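Local structure of alternansucrase (Leuconostoc mesenteroides, 6HVG) at residues Y537-H542 with N546-N551. The protein is a large glycoside hydrolase family 70 protein that carries choline-binding-type repeats and holds a calcium ion. Numbering follows the deposited sequence.
Sequences YQDDSH and NTDSGN
Asp539 reaches across to Ser549 and takes both its backbone N and its hydroxyl on one carboxylate oxygen. Asp539 CB lies against the carboxylate of Asp548, 4.0 Å from both Asp548 OD1 and OD2. With CG anti to the carbonyl carbon (chi1 -70°), the Asp539 carboxylate faces Ser549 and Asn551 N. OD1 does most of the work. Asp539 OD1 accepts from Ser549 N at 3.0 Å, fairly straight but from well above the carboxylate plane, and from Ser549 OG, also at 3.0 Å, on its syn lone pair. Asp539 OD2 takes a weak, bent bond from Asn551 N at 3.3 Å. Residues 548-550 form an Asx turn: Asp548 OD1 receives Gly550 N at 2.8 Å, nearly along the C-O axis. The carboxylates of Asp539 and Asp548 lie stacked, planes 11° apart, with Asp539 OD1 3.8 Å from Asp548 OD1. The salt bridge from Arg553 NH1 to Asp539 OD1 probably eases the repulsion. Ser541 CB packs 3.7 Å from Asp548 OD2. The contact lies within one loop, which follows strand 534-537 of the antiparallel sheet; here Thr547 leans on Val1170 of strand 1166-1175 and Tyr537 packs on strands 1248-1252 and 1190-1197.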
loop_
_atom_site.group_PDB
_atom_site.type_symbol
_atom_site.label_atom_id
_atom_site.label_comp_id
_atom_site.label_asym_id
_atom_site.label_seq_id
_atom_site.Cartn_x
_atom_site.Cartn_y
_atom_site.Cartn_z
ATOM N N TYR A 537 -7.327 17.850 5.661
ATOM C CA TYR A 537 -7.888 18.884 6.496
ATOM C C TYR A 537 -8.224 20.118 5.668
ATOM O O TYR A 537 -7.534 20.435 4.696
ATOM C CB TYR A 537 -6.932 19.286 7.620
ATOM C CG TYR A 537 -6.518 18.181 8.567
ATOM C CD1 TYR A 537 -7.273 17.052 8.744
ATOM C CD2 TYR A 537 -5.344 18.288 9.307
ATOM C CE1 TYR A 537 -6.856 16.028 9.597
ATOM C CE2 TYR A 537 -4.946 17.288 10.180
ATOM C CZ TYR A 537 -5.710 16.162 10.314
ATOM O OH TYR A 537 -5.314 15.172 11.149
ATOM N N GLN A 538 -9.276 20.834 6.085
ATOM C CA GLN A 538 -9.758 22.008 5.347
ATOM C C GLN A 538 -9.652 23.296 6.147
ATOM O O GLN A 538 -9.631 23.277 7.373
ATOM C CB GLN A 538 -11.195 21.783 4.909
ATOM C CG GLN A 538 -11.438 20.451 4.219
ATOM C CD GLN A 538 -10.698 20.305 2.905
ATOM O OE1 GLN A 538 -10.673 21.207 2.081
ATOM N NE2 GLN A 538 -10.073 19.156 2.714
ATOM N N ASP A 539 -9.553 24.411 5.429
ATOM C CA ASP A 539 -9.583 25.758 6.028
ATOM C C ASP A 539 -11.017 26.171 6.232
ATOM O O ASP A 539 -11.696 26.507 5.268
ATOM C CB ASP A 539 -8.893 26.784 5.125
ATOM C CG ASP A 539 -7.392 26.596 5.058
ATOM O OD1 ASP A 539 -6.818 25.857 5.885
ATOM O OD2 ASP A 539 -6.777 27.220 4.179
ATOM N N ASP A 540 -11.455 26.170 7.493
ATOM C CA ASP A 540 -12.847 26.394 7.841
ATOM C C ASP A 540 -12.905 27.260 9.107
ATOM O O ASP A 540 -13.089 26.761 10.224
ATOM C CB ASP A 540 -13.528 25.033 8.017
ATOM C CG ASP A 540 -14.984 25.126 8.475
ATOM O OD1 ASP A 540 -15.587 26.237 8.479
ATOM O OD2 ASP A 540 -15.522 24.043 8.814
ATOM N N SER A 541 -12.740 28.568 8.901
ATOM C CA SER A 541 -12.720 29.555 9.979
ATOM C C SER A 541 -14.026 29.661 10.808
ATOM O O SER A 541 -13.977 30.045 11.975
ATOM C CB SER A 541 -12.383 30.918 9.398
ATOM O OG SER A 541 -13.323 31.275 8.403
ATOM N N HIS A 542 -15.180 29.308 10.234
ATOM C CA HIS A 542 -16.438 29.349 10.983
ATOM C C HIS A 542 -16.518 28.275 12.094
ATOM O O HIS A 542 -16.846 28.584 13.240
ATOM C CB HIS A 542 -17.640 29.233 10.044
ATOM C CG HIS A 542 -18.949 29.551 10.708
ATOM N ND1 HIS A 542 -19.888 28.583 11.023
ATOM C CD2 HIS A 542 -19.459 30.728 11.156
ATOM C CE1 HIS A 542 -20.916 29.148 11.629
ATOM N NE2 HIS A 542 -20.682 30.447 11.725
ATOM N N ASN A 546 -9.049 27.046 14.880
ATOM C CA ASN A 546 -7.714 26.659 15.397
ATOM C C ASN A 546 -6.918 25.853 14.381
ATOM O O ASN A 546 -5.691 25.836 14.385
ATOM C CB ASN A 546 -7.836 25.818 16.681
ATOM C CG ASN A 546 -8.592 26.534 17.785
ATOM O OD1 ASN A 546 -8.847 27.734 17.701
ATOM N ND2 ASN A 546 -8.929 25.807 18.824
ATOM N N THR A 547 -7.661 25.179 13.513
ATOM C CA THR A 547 -7.156 24.252 12.533
ATOM C C THR A 547 -6.943 24.894 11.167
ATOM O O THR A 547 -6.456 24.254 10.248
ATOM C CB THR A 547 -8.165 23.117 12.447
ATOM O OG1 THR A 547 -7.996 22.303 13.621
ATOM C CG2 THR A 547 -7.993 22.281 11.174
ATOM N N ASP A 548 -7.271 26.173 11.040
ATOM C CA ASP A 548 -7.185 26.874 9.767
ATOM C C ASP A 548 -5.697 27.086 9.477
ATOM O O ASP A 548 -4.938 27.454 10.366
ATOM C CB ASP A 548 -7.952 28.192 9.869
ATOM C CG ASP A 548 -8.135 28.893 8.556
ATOM O OD1 ASP A 548 -7.142 29.122 7.864
ATOM O OD2 ASP A 548 -9.276 29.258 8.224
ATOM N N SER A 549 -5.288 26.855 8.234
ATOM C CA SER A 549 -3.880 26.983 7.850
ATOM C C SER A 549 -3.484 28.336 7.241
ATOM O O SER A 549 -2.352 28.520 6.835
ATOM C CB SER A 549 -3.542 25.887 6.853
ATOM O OG SER A 549 -3.911 26.255 5.531
ATOM N N GLY A 550 -4.416 29.266 7.142
ATOM C CA GLY A 550 -4.134 30.569 6.566
ATOM C C GLY A 550 -3.888 30.516 5.083
ATOM O O GLY A 550 -2.983 31.183 4.586
ATOM N N ASN A 551 -4.710 29.734 4.381
ATOM C CA ASN A 551 -4.643 29.529 2.932
ATOM C C ASN A 551 -3.319 28.945 2.442
ATOM O O ASN A 551 -2.746 29.387 1.454
ATOM C CB ASN A 551 -5.019 30.796 2.159
ATOM C CG ASN A 551 -5.465 30.489 0.723
ATOM O OD1 ASN A 551 -6.010 29.411 0.441
ATOM N ND2 ASN A 551 -5.211 31.423 -0.196
#